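Local coordinates for protein inulin fructotransferase (Bacillus sp. snu-7, PDB 2INV) that probably cleaves inulin by intramolecular fructosyl transfer, releasing a di-fructose product, and folds as a right-handed parallel beta-helix, at residues A[168-173]-A[190-195]; A[320-325]-A[359-364]. All coordinates share one frame; numbering follows the deposited sequence.

Contact 1 of 2, residues A[168-173]-A[190-195]; sequences SDNDSF and RGADAL. With FRU (beta-D-fructofuranose), chain E.
Asp169 lays its CA against the carbonyl of Gly191, a CA-H...O contact, and its OD1 comes 3.6 Å from Gly191 CA. Gly191 has positive phi, and a side chain on it would run into that carboxylate. Asn170 N donates to Gly191 O at 3.2 Å, tilted 34° from the carbonyl plane. Asn170 CG lies between the backbone N and the carbonyl carbon (chi1 49°), which brings the amide over to Gly191 and Ala192. Its ND2 gives an almost straight bond to Ser168 O, which fixes the amide plane. Its OD1 lies over Ala192 CA and takes a hydrogen bond from a water at 2.7 Å. That water also binds Phe173 N and Asp193 O, so it ties both segments together. The Asp171 side chain crosses that of Asp193, carboxylate planes 25° apart, and Asp171 OD1 is 3.4 Å from Asp193 OD2, two acceptors that do not bond. Arg134 NH1 forms a salt bridge with Asp193 OD2. Asp193 grips the fructose with both oxygens, OD1 to O4 at 2.7 Å and OD2 to O3 at 2.6 Å. Ser172 N then bonds to Asp193 O. Phe173 CB packs on Leu195 CD1, and Asn170 CB sits over the centre of the Phe173 ring face. The segments are equivalent parts of successive beta-helix coils, set side by side in parallel. Strand 135-146 flanks 168-173, and a second subunit packs Met201 on Ser172 and Ala194.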
ATOM      1  N   SER A 168     -24.463  10.306  -2.153  1.00 16.98           N
ATOM      2  CA  SER A 168     -25.359   9.168  -1.941  1.00 17.26           C
ATOM      3  C   SER A 168     -24.564   7.953  -1.500  1.00 16.96           C
ATOM      4  O   SER A 168     -23.370   7.853  -1.780  1.00 15.24           O
ATOM      5  CB  SER A 168     -26.128   8.838  -3.222  1.00 17.21           C
ATOM      6  OG  SER A 168     -26.738  10.000  -3.764  1.00 20.33           O
ATOM      7  N   ASP A 169     -25.221   7.018  -0.822  1.00 16.35           N
ATOM      8  CA  ASP A 169     -24.520   5.826  -0.373  1.00 16.01           C
ATOM      9  C   ASP A 169     -23.936   5.159  -1.594  1.00 14.98           C
ATOM     10  O   ASP A 169     -24.589   5.026  -2.636  1.00 14.22           O
ATOM     11  CB  ASP A 169     -25.457   4.901   0.390  1.00 15.96           C
ATOM     12  CG  ASP A 169     -25.973   5.549   1.663  1.00 18.32           C
ATOM     13  OD1 ASP A 169     -25.399   6.585   2.077  1.00 18.32           O
ATOM     14  OD2 ASP A 169     -26.941   5.033   2.262  1.00 19.31           O
ATOM     15  N   ASN A 170     -22.688   4.747  -1.457  1.00 14.11           N
ATOM     16  CA  ASN A 170     -21.957   4.163  -2.566  1.00 13.04           C
ATOM     17  C   ASN A 170     -21.280   2.855  -2.200  1.00 13.30           C
ATOM     18  O   ASN A 170     -20.978   2.593  -1.038  1.00 12.96           O
ATOM     19  CB  ASN A 170     -20.890   5.156  -2.991  1.00 13.31           C
ATOM     20  CG  ASN A 170     -20.080   5.661  -1.804  1.00 12.77           C
ATOM     21  OD1 ASN A 170     -18.977   5.182  -1.539  1.00 12.57           O
ATOM     22  ND2 ASN A 170     -20.641   6.617  -1.069  1.00 11.89           N
ATOM     23  N   ASP A 171     -21.051   2.018  -3.203  1.00 12.95           N
ATOM     24  CA  ASP A 171     -20.365   0.774  -2.955  1.00 13.39           C
ATOM     25  C   ASP A 171     -19.217   0.551  -3.916  1.00 12.50           C
ATOM     26  O   ASP A 171     -19.330   0.753  -5.119  1.00 12.21           O
ATOM     27  CB  ASP A 171     -21.311  -0.420  -3.010  1.00 14.11           C
ATOM     28  CG  ASP A 171     -20.644  -1.688  -2.520  1.00 16.86           C
ATOM     29  OD1 ASP A 171     -19.791  -1.588  -1.607  1.00 15.88           O
ATOM     30  OD2 ASP A 171     -20.961  -2.785  -3.033  1.00 18.68           O
ATOM     31  N   SER A 172     -18.099   0.145  -3.333  1.00 12.61           N
ATOM     32  CA  SER A 172     -16.870  -0.161  -4.044  1.00 12.01           C
ATOM     33  C   SER A 172     -16.306   0.985  -4.876  1.00 11.97           C
ATOM     34  O   SER A 172     -15.870   0.773  -6.009  1.00 10.73           O
ATOM     35  CB  SER A 172     -17.084  -1.381  -4.935  1.00 12.61           C
ATOM     36  OG  SER A 172     -15.861  -2.065  -5.131  1.00 12.44           O
ATOM     37  N   PHE A 173     -16.291   2.198  -4.331  1.00 11.48           N
ATOM     38  CA  PHE A 173     -15.735   3.315  -5.083  1.00 10.64           C
ATOM     39  C   PHE A 173     -14.221   3.231  -4.995  1.00 11.52           C
ATOM     40  O   PHE A 173     -13.681   2.652  -4.042  1.00 10.53           O
ATOM     41  CB  PHE A 173     -16.246   4.644  -4.529  1.00 10.48           C
ATOM     42  CG  PHE A 173     -17.553   5.089  -5.145  1.00 10.62           C
ATOM     43  CD1 PHE A 173     -18.464   4.153  -5.622  1.00  9.23           C
ATOM     44  CD2 PHE A 173     -17.883   6.434  -5.223  1.00 10.84           C
ATOM     45  CE1 PHE A 173     -19.682   4.548  -6.165  1.00 10.28           C
ATOM     46  CE2 PHE A 173     -19.097   6.841  -5.762  1.00 11.03           C
ATOM     47  CZ  PHE A 173     -20.003   5.899  -6.235  1.00 10.57           C
ATOM     48  N   ARG A 190     -19.799  10.436   1.602  1.00 12.55           N
ATOM     49  CA  ARG A 190     -20.801  10.076   2.589  1.00 11.84           C
ATOM     50  C   ARG A 190     -21.325   8.666   2.355  1.00 10.99           C
ATOM     51  O   ARG A 190     -21.528   8.265   1.222  1.00  9.15           O
ATOM     52  CB  ARG A 190     -21.938  11.094   2.487  1.00 13.00           C
ATOM     53  CG  ARG A 190     -22.903  11.086   3.639  1.00 13.75           C
ATOM     54  CD  ARG A 190     -23.737  12.325   3.623  1.00 16.00           C
ATOM     55  NE  ARG A 190     -24.293  12.580   4.946  1.00 17.07           N
ATOM     56  CZ  ARG A 190     -23.833  13.495   5.788  1.00 17.52           C
ATOM     57  NH1 ARG A 190     -22.806  14.247   5.437  1.00 15.96           N
ATOM     58  NH2 ARG A 190     -24.397  13.645   6.978  1.00 18.94           N
ATOM     59  N   GLY A 191     -21.558   7.925   3.432  1.00 10.84           N
ATOM     60  CA  GLY A 191     -22.064   6.568   3.298  1.00 11.84           C
ATOM     61  C   GLY A 191     -21.223   5.672   2.410  1.00 12.89           C
ATOM     62  O   GLY A 191     -21.743   4.964   1.550  1.00 13.74           O
ATOM     63  N   ALA A 192     -19.914   5.713   2.624  1.00 13.99           N
ATOM     64  CA  ALA A 192     -18.974   4.908   1.851  1.00 14.66           C
ATOM     65  C   ALA A 192     -18.929   3.483   2.391  1.00 14.54           C
ATOM     66  O   ALA A 192     -18.985   3.252   3.597  1.00 15.02           O
ATOM     67  CB  ALA A 192     -17.592   5.531   1.899  1.00 14.26           C
ATOM     68  N   ASP A 193     -18.832   2.533   1.473  1.00 14.28           N
ATOM     69  CA  ASP A 193     -18.807   1.116   1.782  1.00 13.37           C
ATOM     70  C   ASP A 193     -17.801   0.459   0.830  1.00 12.65           C
ATOM     71  O   ASP A 193     -17.966   0.516  -0.387  1.00 12.33           O
ATOM     72  CB  ASP A 193     -20.238   0.586   1.604  1.00 15.33           C
ATOM     73  CG  ASP A 193     -20.368  -0.901   1.865  1.00 17.79           C
ATOM     74  OD1 ASP A 193     -19.467  -1.500   2.500  1.00 16.01           O
ATOM     75  OD2 ASP A 193     -21.396  -1.480   1.439  1.00 19.94           O
ATOM     76  N   ALA A 194     -16.749  -0.132   1.400  1.00 11.61           N
ATOM     77  CA  ALA A 194     -15.688  -0.784   0.629  1.00 12.04           C
ATOM     78  C   ALA A 194     -14.997   0.235  -0.265  1.00 12.05           C
ATOM     79  O   ALA A 194     -14.531  -0.093  -1.361  1.00 11.95           O
ATOM     80  CB  ALA A 194     -16.258  -1.915  -0.212  1.00 11.48           C
ATOM     81  N   LEU A 195     -14.947   1.473   0.216  1.00 11.26           N
ATOM     82  CA  LEU A 195     -14.321   2.559  -0.514  1.00 13.03           C
ATOM     83  C   LEU A 195     -12.816   2.464  -0.445  1.00 13.36           C
ATOM     84  O   LEU A 195     -12.241   1.978   0.532  1.00 13.39           O
ATOM     85  CB  LEU A 195     -14.728   3.920   0.058  1.00 11.92           C
ATOM     86  CG  LEU A 195     -13.855   5.099  -0.408  1.00 12.56           C
ATOM     87  CD1 LEU A 195     -14.143   5.411  -1.865  1.00 10.62           C
ATOM     88  CD2 LEU A 195     -14.124   6.313   0.460  1.00 10.93           C
TER
HETATM   89  C1  FRU E   1     -23.245  -7.076   2.841  1.00 29.41           C
HETATM   90  C2  FRU E   1     -22.884  -5.858   3.794  1.00 30.34           C
HETATM   91  C3  FRU E   1     -21.965  -4.790   3.134  1.00 30.67           C
HETATM   92  C4  FRU E   1     -21.063  -4.267   4.275  1.00 30.08           C
HETATM   93  C5  FRU E   1     -20.997  -5.462   5.182  1.00 29.87           C
HETATM   94  C6  FRU E   1     -21.473  -5.217   6.531  1.00 28.67           C
HETATM   95  O1  FRU E   1     -22.298  -7.388   2.318  1.00 28.15           O
HETATM   96  O2  FRU E   1     -24.103  -5.435   4.368  1.00 29.68           O
HETATM   97  O3  FRU E   1     -22.201  -3.790   2.174  1.00 32.87           O
HETATM   98  O4  FRU E   1     -19.817  -3.781   3.811  1.00 29.49           O
HETATM   99  O5  FRU E   1     -21.975  -6.449   4.703  1.00 30.07           O
HETATM  100  O6  FRU E   1     -21.277  -5.662   7.670  1.00 28.33           O
HETATM  101  O   HOH W   1     -17.350   3.098  -1.954  1.00 11.14           O
HETATM  102  O   HOH W   2     -13.103   0.058  -3.886  1.00 25.32           O

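Contact 2 of 2, residues A[320-325]-A[359-364]; sequences VHIAGD and DANVVA
Asp359 N donates to Asp325 OD1 at 2.7 Å. The donor comes from the anti side, 23° out of the carboxylate plane. The second strong bond runs from Asn361 ND2 to Gly324 O, at 2.8 Å and nearly straight. Gly324 O lies in the amide plane of Asn361, but ND2 is tilted 32° from the Gly324 carbonyl plane. Asn361 CG stands anti to its own carbonyl carbon (chi1 -70°), which carries the amide towards 320-325. Its OD1 takes a hydrogen bond from Asn327 N, so the buried amide is held at both ends. With an alanine in place of Asn361, Gly324 O and Asn327 N would probably lose their amide partners, and the corner at 324 one of its links to the later coil. Around these bonds the packing is light. Asp325 CB lies 3.2 Å from Asp359 O, and Ile322 CG2 meets Asn361 OD1 at 4.0 Å. Asp359 OD1 bonds to Thr384. The contact joins corners of neighbouring beta-helix coils, with an asparagine amide bonding to the backbone of the preceding coil. Strand 320-323 lies between strands 280-283 and 351-357, while strand 362-370 pairs with strands 328-337 and 387-389.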
ATOM      1  N   VAL A 320      -2.410  13.417  20.897  1.00 11.79           N
ATOM      2  CA  VAL A 320      -3.335  12.330  20.636  1.00 12.14           C
ATOM      3  C   VAL A 320      -4.420  12.430  21.689  1.00 12.37           C
ATOM      4  O   VAL A 320      -4.160  12.313  22.897  1.00 13.50           O
ATOM      5  CB  VAL A 320      -2.641  10.959  20.709  1.00 11.73           C
ATOM      6  CG1 VAL A 320      -3.684   9.847  20.665  1.00 11.40           C
ATOM      7  CG2 VAL A 320      -1.672  10.812  19.547  1.00 11.83           C
ATOM      8  N   HIS A 321      -5.640  12.640  21.207  1.00 12.12           N
ATOM      9  CA  HIS A 321      -6.795  12.821  22.063  1.00 12.29           C
ATOM     10  C   HIS A 321      -7.787  11.666  21.918  1.00 11.72           C
ATOM     11  O   HIS A 321      -8.312  11.414  20.827  1.00 11.89           O
ATOM     12  CB  HIS A 321      -7.432  14.153  21.683  1.00 12.56           C
ATOM     13  CG  HIS A 321      -8.508  14.608  22.608  1.00 11.43           C
ATOM     14  ND1 HIS A 321      -9.782  14.086  22.590  1.00 13.41           N
ATOM     15  CD2 HIS A 321      -8.506  15.563  23.568  1.00 11.19           C
ATOM     16  CE1 HIS A 321     -10.520  14.703  23.497  1.00 12.49           C
ATOM     17  NE2 HIS A 321      -9.769  15.603  24.102  1.00 14.11           N
ATOM     18  N   ILE A 322      -8.045  10.968  23.023  1.00 11.91           N
ATOM     19  CA  ILE A 322      -8.956   9.823  23.007  1.00 12.68           C
ATOM     20  C   ILE A 322     -10.156   9.963  23.943  1.00 13.14           C
ATOM     21  O   ILE A 322     -10.006  10.187  25.156  1.00 12.45           O
ATOM     22  CB  ILE A 322      -8.223   8.531  23.396  1.00 12.74           C
ATOM     23  CG1 ILE A 322      -6.932   8.393  22.576  1.00 13.76           C
ATOM     24  CG2 ILE A 322      -9.126   7.328  23.145  1.00 13.12           C
ATOM     25  CD1 ILE A 322      -7.146   8.186  21.099  1.00 13.50           C
ATOM     26  N   ALA A 323     -11.342   9.825  23.359  1.00 13.35           N
ATOM     27  CA  ALA A 323     -12.592   9.894  24.097  1.00 13.52           C
ATOM     28  C   ALA A 323     -13.381   8.707  23.565  1.00 13.16           C
ATOM     29  O   ALA A 323     -13.968   8.768  22.482  1.00 14.36           O
ATOM     30  CB  ALA A 323     -13.329  11.192  23.800  1.00 14.41           C
ATOM     31  N   GLY A 324     -13.373   7.619  24.323  1.00 12.68           N
ATOM     32  CA  GLY A 324     -14.080   6.420  23.919  1.00 12.42           C
ATOM     33  C   GLY A 324     -13.619   5.268  24.788  1.00 13.28           C
ATOM     34  O   GLY A 324     -12.910   5.490  25.778  1.00 13.44           O
ATOM     35  N   ASP A 325     -13.997   4.044  24.428  1.00 14.24           N
ATOM     36  CA  ASP A 325     -13.612   2.888  25.226  1.00 13.44           C
ATOM     37  C   ASP A 325     -12.795   1.850  24.463  1.00 13.59           C
ATOM     38  O   ASP A 325     -12.833   1.768  23.234  1.00 13.31           O
ATOM     39  CB  ASP A 325     -14.851   2.177  25.786  1.00 15.32           C
ATOM     40  CG  ASP A 325     -15.894   3.138  26.315  1.00 15.31           C
ATOM     41  OD1 ASP A 325     -15.562   4.011  27.144  1.00 14.98           O
ATOM     42  OD2 ASP A 325     -17.060   3.017  25.890  1.00 20.74           O
ATOM     43  N   ASP A 359     -13.648   4.037  29.109  1.00 13.25           N
ATOM     44  CA  ASP A 359     -13.349   2.860  29.876  1.00 12.32           C
ATOM     45  C   ASP A 359     -12.430   1.882  29.172  1.00 12.47           C
ATOM     46  O   ASP A 359     -12.531   1.670  27.957  1.00 12.92           O
ATOM     47  CB  ASP A 359     -14.659   2.162  30.212  1.00 13.10           C
ATOM     48  CG  ASP A 359     -14.458   0.930  31.043  1.00 15.41           C
ATOM     49  OD1 ASP A 359     -13.936   1.054  32.170  1.00 16.37           O
ATOM     50  OD2 ASP A 359     -14.822  -0.163  30.566  1.00 14.72           O
ATOM     51  N   ALA A 360     -11.525   1.302  29.953  1.00 11.69           N
ATOM     52  CA  ALA A 360     -10.611   0.281  29.456  1.00 11.53           C
ATOM     53  C   ALA A 360      -9.572   0.655  28.405  1.00 10.87           C
ATOM     54  O   ALA A 360      -9.002  -0.239  27.774  1.00 11.74           O
ATOM     55  CB  ALA A 360     -11.419  -0.880  28.948  1.00 11.31           C
ATOM     56  N   ASN A 361      -9.290   1.937  28.210  1.00 11.21           N
ATOM     57  CA  ASN A 361      -8.295   2.256  27.209  1.00 11.30           C
ATOM     58  C   ASN A 361      -6.939   1.747  27.648  1.00 11.15           C
ATOM     59  O   ASN A 361      -6.612   1.762  28.838  1.00 11.86           O
ATOM     60  CB  ASN A 361      -8.300   3.746  26.909  1.00 10.96           C
ATOM     61  CG  ASN A 361      -9.554   4.166  26.176  1.00 12.05           C
ATOM     62  OD1 ASN A 361      -9.732   3.856  24.994  1.00 10.85           O
ATOM     63  ND2 ASN A 361     -10.437   4.870  26.874  1.00 11.37           N
ATOM     64  N   VAL A 362      -6.175   1.252  26.680  1.00 11.55           N
ATOM     65  CA  VAL A 362      -4.860   0.694  26.950  1.00 11.71           C
ATOM     66  C   VAL A 362      -3.778   1.447  26.190  1.00 11.61           C
ATOM     67  O   VAL A 362      -3.858   1.609  24.969  1.00 11.54           O
ATOM     68  CB  VAL A 362      -4.834  -0.790  26.554  1.00 12.76           C
ATOM     69  CG1 VAL A 362      -3.454  -1.378  26.781  1.00 13.66           C
ATOM     70  CG2 VAL A 362      -5.876  -1.555  27.363  1.00 11.93           C
ATOM     71  N   VAL A 363      -2.775   1.915  26.925  1.00 11.03           N
ATOM     72  CA  VAL A 363      -1.674   2.656  26.338  1.00 11.67           C
ATOM     73  C   VAL A 363      -0.360   1.966  26.689  1.00 11.66           C
ATOM     74  O   VAL A 363       0.109   2.044  27.825  1.00 11.84           O
ATOM     75  CB  VAL A 363      -1.684   4.105  26.856  1.00 11.49           C
ATOM     76  CG1 VAL A 363      -0.499   4.868  26.309  1.00 13.26           C
ATOM     77  CG2 VAL A 363      -2.992   4.784  26.456  1.00 12.63           C
ATOM     78  N   ALA A 364       0.223   1.287  25.704  1.00 12.59           N
ATOM     79  CA  ALA A 364       1.469   0.564  25.909  1.00 11.87           C
ATOM     80  C   ALA A 364       2.543   0.801  24.850  1.00 12.52           C
ATOM     81  O   ALA A 364       2.246   1.051  23.683  1.00 12.47           O
ATOM     82  CB  ALA A 364       1.177  -0.927  26.019  1.00 12.64           C
TER

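How the contacts relate
Both contacts belong to the same right-handed parallel beta-helix and come in series along the chain. Contact 1 closes at 195, well before contact 2 opens at 320. Their centres are 28 Å apart, and their nearest atoms are about 19 Å apart, so they do not touch. Each links neighbouring coils of the solenoid, contact 1 through strands 170-171 and 185-193, contact 2 near the ends of strands 320-323 and 362-370. Contact 1 carries part of a glycan site, with Arg134 and Gln216 as its other residues. Contact 2 is a hydrogen-bonded link between coils, further towards the C-terminus. Both segment pairs reach the second subunit, so the same solenoid also supplies surface for the three-chain assembly.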